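Local atomic coordinates of glycosyl hydrolase, BNR repeat (Ralstonia eutropha, PDB entry 3B7F), a protein that is of unknown precise function but, as a seven-bladed beta-propeller related to non-viral sialidases, may act as a glycosyl hydrolase. Residues Val27-Lys31 with Gly32-Leu36. Residues are numbered along the deposited sequence; the frame is centred on the assembly and turned at random.
Sequences VATIK and GAWFL
Thr29 and Gly32 are the end residues of the type I turn of a tight beta hairpin, whose strands are the two middle ones of a four-stranded propeller blade, and the threonine hydroxyl both donates and accepts there. OG1 of Thr29 donates to O of Gly32 at 2.8 Å and accepts from N of Lys31 at 3.1 Å, the latter an ST turn. With chi1 at 85°, OG1 sits between the backbone N and the carbonyl carbon of its own residue, reaching over the turn. Gly32 O is thus gripped twice, by Thr29 N nearly in line with its C=O and by OG1 from 27° out of the carbonyl plane. The return bond, Gly32 N to Thr29 O, is weak at 3.3 Å. Farther along, Val27 and Trp34 form a hydrogen-bonded antiparallel pair, Val27 N to Trp34 O and Trp34 N to Val27 O each 2.9 Å. On their face of the sheet the Trp34 indole turns back along its strand toward the turn; Leu382 and Pro383 also touch it. Ala28 and Ala33 face the other way, both packing on Ile60 of strand 56-62. Within the turn, Ile30 O is hydrogen-bonded to OG1 of Thr56. OG1 of Thr29 sits at the indole edge, near the ring plane, 3.5 Å from CZ3 of Trp34.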
# COMPACT_ATOMS: atom_id res chain seq x y z
N VAL A 27 9.00 -8.13 -4.60
CA VAL A 27 9.73 -7.27 -3.71
C VAL A 27 10.40 -6.12 -4.44
O VAL A 27 11.33 -6.35 -5.23
CB VAL A 27 10.83 -8.08 -2.94
CG1 VAL A 27 11.52 -7.19 -1.91
CG2 VAL A 27 10.24 -9.34 -2.29
N ALA A 28 9.96 -4.90 -4.15
CA ALA A 28 10.47 -3.68 -4.75
C ALA A 28 11.48 -3.07 -3.81
O ALA A 28 11.17 -2.87 -2.63
CB ALA A 28 9.32 -2.69 -5.02
N THR A 29 12.68 -2.79 -4.32
CA THR A 29 13.72 -2.17 -3.51
C THR A 29 14.33 -1.00 -4.25
O THR A 29 14.15 -0.83 -5.47
CB THR A 29 14.88 -3.14 -3.11
OG1 THR A 29 15.85 -3.19 -4.16
CG2 THR A 29 14.37 -4.53 -2.77
N ILE A 30 15.08 -0.22 -3.49
CA ILE A 30 15.78 0.94 -3.99
C ILE A 30 16.79 0.63 -5.11
O ILE A 30 17.14 1.55 -5.86
CB ILE A 30 16.47 1.67 -2.81
CG1 ILE A 30 16.81 3.13 -3.17
CG2 ILE A 30 17.70 0.84 -2.34
CD1 ILE A 30 17.14 4.02 -1.93
N LYS A 31 17.25 -0.63 -5.22
CA LYS A 31 18.20 -1.04 -6.28
C LYS A 31 17.79 -2.25 -7.10
O LYS A 31 18.65 -2.90 -7.69
CB LYS A 31 19.62 -1.26 -5.68
CG LYS A 31 20.29 -0.00 -5.13
CD LYS A 31 20.72 0.98 -6.23
CE LYS A 31 21.28 2.22 -5.59
NZ LYS A 31 21.59 3.21 -6.62
N GLY A 32 16.48 -2.52 -7.18
CA GLY A 32 15.97 -3.61 -8.03
C GLY A 32 14.77 -4.33 -7.48
O GLY A 32 14.31 -4.05 -6.37
N ALA A 33 14.27 -5.25 -8.31
CA ALA A 33 13.16 -6.12 -8.00
C ALA A 33 13.69 -7.53 -7.71
O ALA A 33 14.58 -8.04 -8.40
CB ALA A 33 12.16 -6.18 -9.16
N TRP A 34 13.16 -8.13 -6.65
CA TRP A 34 13.45 -9.51 -6.31
C TRP A 34 12.09 -10.18 -6.18
O TRP A 34 11.08 -9.51 -6.00
CB TRP A 34 14.28 -9.63 -5.05
CG TRP A 34 15.76 -9.54 -5.20
CD1 TRP A 34 16.63 -10.59 -5.25
CD2 TRP A 34 16.56 -8.36 -5.26
NE1 TRP A 34 17.91 -10.13 -5.33
CE2 TRP A 34 17.90 -8.77 -5.34
CE3 TRP A 34 16.27 -6.99 -5.30
CZ2 TRP A 34 18.95 -7.86 -5.45
CZ3 TRP A 34 17.32 -6.08 -5.38
CH2 TRP A 34 18.65 -6.53 -5.44
N PHE A 35 12.10 -11.50 -6.31
CA PHE A 35 10.90 -12.32 -6.32
C PHE A 35 11.14 -13.52 -5.47
O PHE A 35 12.19 -14.16 -5.60
CB PHE A 35 10.58 -12.74 -7.74
CG PHE A 35 10.30 -11.59 -8.63
CD1 PHE A 35 9.03 -11.08 -8.73
CD2 PHE A 35 11.33 -10.98 -9.34
CE1 PHE A 35 8.77 -9.97 -9.54
CE2 PHE A 35 11.07 -9.89 -10.15
CZ PHE A 35 9.78 -9.39 -10.26
N LEU A 36 10.18 -13.82 -4.59
CA LEU A 36 10.28 -14.98 -3.69
C LEU A 36 9.18 -15.95 -4.04
O LEU A 36 8.06 -15.53 -4.22
CB LEU A 36 10.23 -14.58 -2.22
CG LEU A 36 11.53 -14.10 -1.59
CD1 LEU A 36 11.27 -13.19 -0.39
CD2 LEU A 36 12.44 -15.32 -1.22